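Local coordinates for protein shikimate dehydrogenase (NADP(+)) (Thermotoga maritima, PDB 3U62) that probably catalyses the NADPH-dependent, reversible conversion of 3-dehydroshikimate into shikimate on the way to chorismate and the aromatic amino acids, at residues M224-A229 / V243-F248; K2-G7 / G33-P38. All coordinates share one frame; numbering follows the deposited sequence.

Interaction 1: residues M224-A229 / V243-F248; sequences MFYYQA and VFKEVF
Tyr226 and Phe244 meet with their rings inclined, the planes at 54° and the ring centroids 4.8 Å apart. The ring corner CE2 of Phe244 comes over one face of the tyrosine, toward its phenolic rim, reaching CZ of Tyr226 at 3.5 Å. Beyond it, CZ of Phe244 points edge-on to the backbone O of Tyr226 at 3.1 Å, where the slightly positive ring hydrogens would suit the partly negative oxygen. Tyr226 answers in kind: its ring edge is turned to the last part of the other segment, CD1 lying 3.4 Å from Phe248 O. With CG anti to the backbone N (chi1 -179°), the phenol reaches across the interface, and OH of Tyr226 rests 3.6 Å from CG of Lys245, against the aliphatic part of that exposed chain. Were Tyr226 exchanged for an alanine, Phe244 CE2 would probably lose the ring face it lies over, and a gap is likely to open beside the Phe248 carbonyl.

Farther along, Phe248 lays CE2 against CB of Ala229 at 3.6 Å, while its ring edge meets CE2 of Phe225 at 4.0 Å, these two side chains crossing at about a right angle. A small residue suits position 229, because two phenylalanines converge on its methyl group.

These aromatics fill the space between helices 222-235 and 241-248, a nearly antiparallel pair whose local axes run 11.4 Å apart at 148°. Helix 15-26 packs against both: Tyr19 touches Ala229 and sets its ring edge-to-face with Phe248, and Leu18 meets Phe225.

Interaction 2: residues K2-G7 / G33-P38; sequences KFCIIG and GMEEIP
The peptide carbonyl of Gly33 is served by two residues of the facing strand: N of Ile5 donates to Gly33 O at 3.1 Å from above the carbonyl plane, 47° out of it, while the CA-H of Cys4 approaches the same oxygen. Three other donors lie nearer the planes of the carbonyls they meet. Gly33 N reaches Phe3 O at 2.8 Å. Glu35 N bonds to Ile5 O in the same manner, and Ile37 N closes on Gly7 O at 3.0 Å. The bond from Gly7 N to Glu35 O, at 3.4 Å, is weak. Thus Phe3, Ile5 and Gly7 bond to this neighbour, whereas Cys4 and Ile6 turn their peptides to strand 55-58.

On one face of the sheet lie Cys4, Ile6 and Glu35. CG of Glu35 passes SG of Cys4 at 3.9 Å, and a bend at chi2 (-86°) carries the carboxylate off to Arg48, which forms a salt bridge, and to the hydroxyl of Tyr53. Its methylenes pack beside Cys4 and Ile6, while the charged end has these polar mates. CD1 of Ile37 comes within 4.2 Å of CG2 of Ile6, both belonging to the apolar layer beneath helix 42-52. The other face carries Ile5 and Met34, whose CG2 and CB respectively lie 4.1 Å apart, and Glu36, which is salt-bridged to Arg11 and also accepts from Val10 N. Gly7 adopts an extended backbone shape that only glycine takes readily.

Parallel neighbours 30° apart, joined through helix 15-26, make a beta-alpha-beta unit; strand 31-36 is one of the two edge strands of its mixed sheet within this chain. This is the substrate-binding domain, and Gly7 lies close to Thr59, a probable shikimate ligand.

In the fold
Interaction 2 comes first along the chain and is complete long before interaction 1, which is built from the last two helices. Their centres are 19 Å apart and their nearest atoms about 7 Å, without touching. Helix 15-26 ties them together: it connects the two parallel strands of interaction 2, and it also packs against the helices of interaction 1. The C-terminal helix pair thus packs back against the N-terminal domain, and Trp236, just past helix 222-235, stacks on Phe3. Both contacts border the predicted shikimate site, through Phe225 beside Ser15 and Tyr201, and through Ile5 beside Ser13, consistent with a pocket assembled from distant parts of the sequence.

Interaction 1: residues M224-A229 / V243-F248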
ATOM      1  N   MET A 224       2.173  -0.975   7.634  1.00  8.31           N
ATOM      2  CA  MET A 224       1.719  -1.618   6.402  1.00  9.24           C
ATOM      3  C   MET A 224       2.906  -2.176   5.618  1.00  8.39           C
ATOM      4  O   MET A 224       2.857  -3.311   5.139  1.00  8.31           O
ATOM      5  CB  MET A 224       0.925  -0.627   5.545  1.00 11.40           C
ATOM      6  CG  MET A 224       0.377  -1.192   4.241  1.00 10.86           C
ATOM      7  SD  MET A 224      -0.402   0.092   3.244  1.00 11.88           S
ATOM      8  CE  MET A 224      -0.765  -0.813   1.741  1.00 14.02           C
ATOM      9  N   PHE A 225       3.965  -1.376   5.500  1.00  7.39           N
ATOM     10  CA  PHE A 225       5.189  -1.798   4.822  1.00  8.09           C
ATOM     11  C   PHE A 225       5.826  -3.006   5.505  1.00  8.35           C
ATOM     12  O   PHE A 225       6.222  -3.965   4.840  1.00  7.95           O
ATOM     13  CB  PHE A 225       6.205  -0.651   4.736  1.00  8.06           C
ATOM     14  CG  PHE A 225       7.518  -1.066   4.139  1.00  7.73           C
ATOM     15  CD1 PHE A 225       7.693  -1.088   2.759  1.00 10.11           C
ATOM     16  CD2 PHE A 225       8.574  -1.468   4.955  1.00  9.96           C
ATOM     17  CE1 PHE A 225       8.902  -1.487   2.199  1.00 11.17           C
ATOM     18  CE2 PHE A 225       9.785  -1.872   4.406  1.00 12.62           C
ATOM     19  CZ  PHE A 225       9.952  -1.882   3.024  1.00 10.60           C
ATOM     20  N   TYR A 226       5.930  -2.935   6.832  1.00  7.85           N
ATOM     21  CA  TYR A 226       6.490  -4.002   7.659  1.00  7.69           C
ATOM     22  C   TYR A 226       5.770  -5.326   7.418  1.00  8.50           C
ATOM     23  O   TYR A 226       6.413  -6.347   7.163  1.00  8.47           O
ATOM     24  CB  TYR A 226       6.399  -3.597   9.135  1.00  9.05           C
ATOM     25  CG  TYR A 226       6.954  -4.587  10.140  1.00  8.45           C
ATOM     26  CD1 TYR A 226       8.306  -4.580  10.483  1.00  8.89           C
ATOM     27  CD2 TYR A 226       6.117  -5.501  10.784  1.00 11.47           C
ATOM     28  CE1 TYR A 226       8.817  -5.475  11.420  1.00 11.55           C
ATOM     29  CE2 TYR A 226       6.617  -6.402  11.721  1.00 12.24           C
ATOM     30  CZ  TYR A 226       7.967  -6.382  12.035  1.00 12.19           C
ATOM     31  OH  TYR A 226       8.466  -7.270  12.961  1.00 15.87           O
ATOM     32  N   TYR A 227       4.442  -5.301   7.480  1.00  8.40           N
ATOM     33  CA  TYR A 227       3.660  -6.528   7.377  1.00  8.38           C
ATOM     34  C   TYR A 227       3.511  -7.068   5.955  1.00  8.06           C
ATOM     35  O   TYR A 227       3.395  -8.283   5.774  1.00  8.37           O
ATOM     36  CB  TYR A 227       2.303  -6.374   8.061  1.00  9.27           C
ATOM     37  CG  TYR A 227       2.385  -6.348   9.573  1.00 10.16           C
ATOM     38  CD1 TYR A 227       2.006  -5.216  10.292  1.00  9.86           C
ATOM     39  CD2 TYR A 227       2.842  -7.459  10.287  1.00 10.88           C
ATOM     40  CE1 TYR A 227       2.076  -5.185  11.680  1.00 13.64           C
ATOM     41  CE2 TYR A 227       2.918  -7.442  11.675  1.00 13.05           C
ATOM     42  CZ  TYR A 227       2.530  -6.303  12.365  1.00 12.18           C
ATOM     43  OH  TYR A 227       2.606  -6.281  13.737  1.00 19.06           O
ATOM     44  N   GLN A 228       3.513  -6.189   4.952  1.00  8.48           N
ATOM     45  CA  GLN A 228       3.523  -6.663   3.562  1.00  7.43           C
ATOM     46  C   GLN A 228       4.856  -7.332   3.227  1.00  7.17           C
ATOM     47  O   GLN A 228       4.884  -8.334   2.512  1.00  7.52           O
ATOM     48  CB  GLN A 228       3.136  -5.570   2.545  1.00  8.15           C
ATOM     49  CG  GLN A 228       4.104  -4.394   2.391  1.00 10.69           C
ATOM     50  CD  GLN A 228       5.227  -4.650   1.394  1.00  9.35           C
ATOM     51  OE1 GLN A 228       5.023  -5.254   0.339  1.00  9.47           O
ATOM     52  NE2 GLN A 228       6.424  -4.175   1.727  1.00  9.56           N
ATOM     53  N   ALA A 229       5.945  -6.781   3.763  1.00  7.01           N
ATOM     54  CA  ALA A 229       7.280  -7.359   3.596  1.00  7.59           C
ATOM     55  C   ALA A 229       7.360  -8.749   4.219  1.00  7.66           C
ATOM     56  O   ALA A 229       7.948  -9.661   3.636  1.00  7.96           O
ATOM     57  CB  ALA A 229       8.337  -6.444   4.194  1.00  8.04           C
ATOM     58  N   VAL A 243      15.196 -12.791  12.482  1.00 14.17           N
ATOM     59  CA  VAL A 243      15.991 -11.895  11.643  1.00 12.81           C
ATOM     60  C   VAL A 243      15.110 -10.782  11.071  1.00 12.22           C
ATOM     61  O   VAL A 243      15.540  -9.627  10.990  1.00 13.20           O
ATOM     62  CB  VAL A 243      16.734 -12.663  10.515  1.00 11.90           C
ATOM     63  CG1 VAL A 243      17.456 -11.706   9.573  1.00 12.14           C
ATOM     64  CG2 VAL A 243      17.727 -13.655  11.111  1.00 14.55           C
ATOM     65  N   PHE A 244      13.879 -11.127  10.693  1.00 12.19           N
ATOM     66  CA  PHE A 244      12.940 -10.137  10.178  1.00 12.02           C
ATOM     67  C   PHE A 244      12.654  -9.042  11.201  1.00 13.52           C
ATOM     68  O   PHE A 244      12.704  -7.855  10.871  1.00 12.14           O
ATOM     69  CB  PHE A 244      11.627 -10.779   9.724  1.00 12.19           C
ATOM     70  CG  PHE A 244      10.671  -9.805   9.104  1.00 11.21           C
ATOM     71  CD1 PHE A 244      10.820  -9.425   7.777  1.00 12.04           C
ATOM     72  CD2 PHE A 244       9.641  -9.240   9.850  1.00 12.87           C
ATOM     73  CE1 PHE A 244       9.949  -8.515   7.191  1.00 11.34           C
ATOM     74  CE2 PHE A 244       8.763  -8.325   9.274  1.00 11.83           C
ATOM     75  CZ  PHE A 244       8.923  -7.960   7.942  1.00 11.26           C
ATOM     76  N   LYS A 245      12.353  -9.444  12.434  1.00 13.46           N
ATOM     77  CA  LYS A 245      12.067  -8.499  13.511  1.00 15.63           C
ATOM     78  C   LYS A 245      13.264  -7.601  13.814  1.00 14.36           C
ATOM     79  O   LYS A 245      13.096  -6.408  14.090  1.00 16.30           O
ATOM     80  CB  LYS A 245      11.624  -9.235  14.778  1.00 18.66           C
ATOM     81  CG  LYS A 245      10.230  -9.830  14.692  1.00 22.68           C
ATOM     82  CD  LYS A 245       9.870 -10.563  15.968  1.00 29.41           C
ATOM     83  CE  LYS A 245       8.491 -11.192  15.866  1.00 34.81           C
ATOM     84  NZ  LYS A 245       8.123 -11.918  17.115  1.00 38.15           N
ATOM     85  N   GLU A 246      14.463  -8.176  13.757  1.00 14.32           N
ATOM     86  CA  GLU A 246      15.686  -7.421  14.005  1.00 14.98           C
ATOM     87  C   GLU A 246      15.946  -6.376  12.916  1.00 13.44           C
ATOM     88  O   GLU A 246      16.225  -5.215  13.223  1.00 17.33           O
ATOM     89  CB  GLU A 246      16.881  -8.369  14.128  1.00 16.62           C
ATOM     90  CG  GLU A 246      18.182  -7.688  14.524  1.00 20.65           C
ATOM     91  CD  GLU A 246      19.322  -8.669  14.691  1.00 25.02           C
ATOM     92  OE1 GLU A 246      20.345  -8.517  13.989  1.00 26.77           O
ATOM     93  OE2 GLU A 246      19.199  -9.598  15.519  1.00 30.53           O
ATOM     94  N   VAL A 247      15.848  -6.791  11.655  1.00 12.23           N
ATOM     95  CA  VAL A 247      16.195  -5.923  10.527  1.00 12.37           C
ATOM     96  C   VAL A 247      15.050  -4.984  10.139  1.00 11.89           C
ATOM     97  O   VAL A 247      15.233  -3.768  10.095  1.00 12.19           O
ATOM     98  CB  VAL A 247      16.697  -6.738   9.302  1.00 11.57           C
ATOM     99  CG1 VAL A 247      16.913  -5.837   8.088  1.00 12.02           C
ATOM    100  CG2 VAL A 247      17.986  -7.480   9.642  1.00 13.25           C
ATOM    101  N   PHE A 248      13.874  -5.549   9.867  1.00 12.12           N
ATOM    102  CA  PHE A 248      12.724  -4.751   9.443  1.00 11.49           C
ATOM    103  C   PHE A 248      12.066  -3.971  10.583  1.00 14.26           C
ATOM    104  O   PHE A 248      11.324  -3.021  10.333  1.00 13.22           O
ATOM    105  CB  PHE A 248      11.693  -5.612   8.710  1.00 10.97           C
ATOM    106  CG  PHE A 248      12.016  -5.841   7.260  1.00 10.42           C
ATOM    107  CD1 PHE A 248      12.942  -6.810   6.882  1.00 10.86           C
ATOM    108  CD2 PHE A 248      11.394  -5.086   6.269  1.00  9.89           C
ATOM    109  CE1 PHE A 248      13.243  -7.026   5.539  1.00 10.81           C
ATOM    110  CE2 PHE A 248      11.690  -5.294   4.922  1.00  9.51           C
ATOM    111  CZ  PHE A 248      12.616  -6.266   4.557  1.00  8.68           C
TER

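Interaction 2: residues K2-G7 / G33-P38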
ATOM      1  N   LYS A   2      16.900 -14.130  -6.927  1.00  9.27           N
ATOM      2  CA  LYS A   2      16.984 -12.707  -7.244  1.00  9.57           C
ATOM      3  C   LYS A   2      15.610 -12.048  -7.173  1.00  8.14           C
ATOM      4  O   LYS A   2      14.634 -12.562  -7.728  1.00  8.41           O
ATOM      5  CB  LYS A   2      17.585 -12.500  -8.637  1.00 12.85           C
ATOM      6  CG  LYS A   2      19.047 -12.901  -8.767  1.00 17.17           C
ATOM      7  CD  LYS A   2      19.524 -12.762 -10.203  1.00 22.83           C
ATOM      8  CE  LYS A   2      20.970 -13.201 -10.356  1.00 27.33           C
ATOM      9  NZ  LYS A   2      21.414 -13.162 -11.777  1.00 30.22           N
ATOM     10  N   PHE A   3      15.547 -10.909  -6.485  1.00  7.61           N
ATOM     11  CA  PHE A   3      14.319 -10.130  -6.346  1.00  8.34           C
ATOM     12  C   PHE A   3      14.600  -8.668  -6.671  1.00  8.86           C
ATOM     13  O   PHE A   3      15.760  -8.255  -6.728  1.00  7.98           O
ATOM     14  CB  PHE A   3      13.759 -10.258  -4.921  1.00  7.83           C
ATOM     15  CG  PHE A   3      13.539 -11.678  -4.482  1.00  7.35           C
ATOM     16  CD1 PHE A   3      14.509 -12.354  -3.746  1.00  8.92           C
ATOM     17  CD2 PHE A   3      12.365 -12.348  -4.815  1.00  8.28           C
ATOM     18  CE1 PHE A   3      14.312 -13.673  -3.346  1.00  7.81           C
ATOM     19  CE2 PHE A   3      12.160 -13.667  -4.421  1.00  9.00           C
ATOM     20  CZ  PHE A   3      13.134 -14.330  -3.682  1.00  8.52           C
ATOM     21  N   CYS A   4      13.542  -7.895  -6.904  1.00  7.64           N
ATOM     22  CA  CYS A   4      13.661  -6.450  -7.065  1.00  7.99           C
ATOM     23  C   CYS A   4      12.322  -5.789  -6.789  1.00  7.46           C
ATOM     24  O   CYS A   4      11.322  -6.465  -6.517  1.00  7.72           O
ATOM     25  CB  CYS A   4      14.150  -6.085  -8.474  1.00 11.91           C
ATOM     26  SG  CYS A   4      13.052  -6.591  -9.822  1.00 13.53           S
ATOM     27  N   ILE A   5      12.310  -4.464  -6.839  1.00  7.77           N
ATOM     28  CA  ILE A   5      11.069  -3.715  -6.856  1.00  8.56           C
ATOM     29  C   ILE A   5      10.971  -2.988  -8.196  1.00  9.09           C
ATOM     30  O   ILE A   5      11.929  -2.351  -8.643  1.00  9.87           O
ATOM     31  CB  ILE A   5      10.956  -2.736  -5.651  1.00  8.33           C
ATOM     32  CG1 ILE A   5       9.629  -1.965  -5.681  1.00 10.84           C
ATOM     33  CG2 ILE A   5      12.163  -1.795  -5.563  1.00  8.90           C
ATOM     34  CD1 ILE A   5       8.644  -2.394  -4.618  1.00 24.93           C
ATOM     35  N   ILE A   6       9.816  -3.113  -8.843  1.00  9.63           N
ATOM     36  CA  ILE A   6       9.563  -2.418 -10.100  1.00  9.36           C
ATOM     37  C   ILE A   6       8.512  -1.333  -9.893  1.00  9.39           C
ATOM     38  O   ILE A   6       7.608  -1.478  -9.064  1.00  9.66           O
ATOM     39  CB  ILE A   6       9.175  -3.395 -11.259  1.00 10.90           C
ATOM     40  CG1 ILE A   6       7.813  -4.065 -11.006  1.00 12.53           C
ATOM     41  CG2 ILE A   6      10.254  -4.470 -11.451  1.00 12.41           C
ATOM     42  CD1 ILE A   6       6.636  -3.351 -11.689  1.00 25.07           C
ATOM     43  N   GLY A   7       8.646  -0.244 -10.642  1.00  9.05           N
ATOM     44  CA  GLY A   7       7.743   0.892 -10.518  1.00 11.24           C
ATOM     45  C   GLY A   7       8.279   2.124 -11.215  1.00 10.97           C
ATOM     46  O   GLY A   7       9.273   2.051 -11.948  1.00 12.05           O
ATOM     47  N   GLY A  33      17.009  -5.915  -5.858  1.00  7.32           N
ATOM     48  CA  GLY A  33      17.369  -4.753  -6.664  1.00  8.40           C
ATOM     49  C   GLY A  33      16.221  -3.797  -6.923  1.00  8.89           C
ATOM     50  O   GLY A  33      15.262  -3.735  -6.149  1.00  9.43           O
ATOM     51  N   MET A  34      16.332  -3.047  -8.016  1.00 10.49           N
ATOM     52  CA  MET A  34      15.331  -2.051  -8.394  1.00 11.68           C
ATOM     53  C   MET A  34      15.325  -1.829  -9.900  1.00 14.05           C
ATOM     54  O   MET A  34      16.379  -1.795 -10.540  1.00 14.78           O
ATOM     55  CB  MET A  34      15.574  -0.722  -7.667  1.00 14.62           C
ATOM     56  CG  MET A  34      16.966  -0.120  -7.869  1.00 14.29           C
ATOM     57  SD  MET A  34      17.079   1.609  -7.379  1.00 16.70           S
ATOM     58  CE  MET A  34      16.683   1.500  -5.632  1.00 14.24           C
ATOM     59  N   GLU A  35      14.127  -1.686 -10.460  1.00 13.09           N
ATOM     60  CA  GLU A  35      13.959  -1.460 -11.889  1.00 14.57           C
ATOM     61  C   GLU A  35      12.924  -0.360 -12.099  1.00 15.55           C
ATOM     62  O   GLU A  35      11.714  -0.599 -11.981  1.00 14.21           O
ATOM     63  CB  GLU A  35      13.525  -2.754 -12.596  1.00 18.09           C
ATOM     64  CG  GLU A  35      14.455  -3.959 -12.383  1.00 18.73           C
ATOM     65  CD  GLU A  35      15.616  -4.028 -13.370  1.00 21.08           C
ATOM     66  OE1 GLU A  35      15.800  -3.084 -14.168  1.00 21.42           O
ATOM     67  OE2 GLU A  35      16.353  -5.040 -13.349  1.00 17.15           O
ATOM     68  N   GLU A  36      13.403   0.850 -12.390  1.00 14.67           N
ATOM     69  CA  GLU A  36      12.511   1.979 -12.646  1.00 15.43           C
ATOM     70  C   GLU A  36      12.094   1.985 -14.114  1.00 16.62           C
ATOM     71  O   GLU A  36      12.835   2.446 -14.986  1.00 18.10           O
ATOM     72  CB  GLU A  36      13.165   3.304 -12.242  1.00 16.87           C
ATOM     73  CG  GLU A  36      12.169   4.440 -12.031  1.00 19.51           C
ATOM     74  CD  GLU A  36      12.814   5.663 -11.406  1.00 17.57           C
ATOM     75  OE1 GLU A  36      13.440   6.454 -12.148  1.00 18.39           O
ATOM     76  OE2 GLU A  36      12.697   5.840 -10.175  1.00 16.31           O
ATOM     77  N   ILE A  37      10.898   1.460 -14.368  1.00 14.13           N
ATOM     78  CA  ILE A  37      10.397   1.258 -15.725  1.00 15.00           C
ATOM     79  C   ILE A  37       9.260   2.235 -16.013  1.00 15.83           C
ATOM     80  O   ILE A  37       8.250   2.228 -15.312  1.00 16.10           O
ATOM     81  CB  ILE A  37       9.886  -0.195 -15.922  1.00 15.69           C
ATOM     82  CG1 ILE A  37      10.951  -1.205 -15.475  1.00 16.11           C
ATOM     83  CG2 ILE A  37       9.489  -0.430 -17.382  1.00 17.85           C
ATOM     84  CD1 ILE A  37      10.419  -2.605 -15.190  1.00 17.95           C
ATOM     85  N   PRO A  38       9.430   3.095 -17.036  1.00 16.21           N
ATOM     86  CA  PRO A  38       8.327   3.973 -17.423  1.00 16.41           C
ATOM     87  C   PRO A  38       7.171   3.179 -18.043  1.00 15.40           C
ATOM     88  O   PRO A  38       7.413   2.144 -18.673  1.00 15.00           O
ATOM     89  CB  PRO A  38       8.965   4.909 -18.456  1.00 19.16           C
ATOM     90  CG  PRO A  38      10.135   4.162 -18.987  1.00 20.47           C
ATOM     91  CD  PRO A  38      10.639   3.334 -17.847  1.00 19.25           C
TER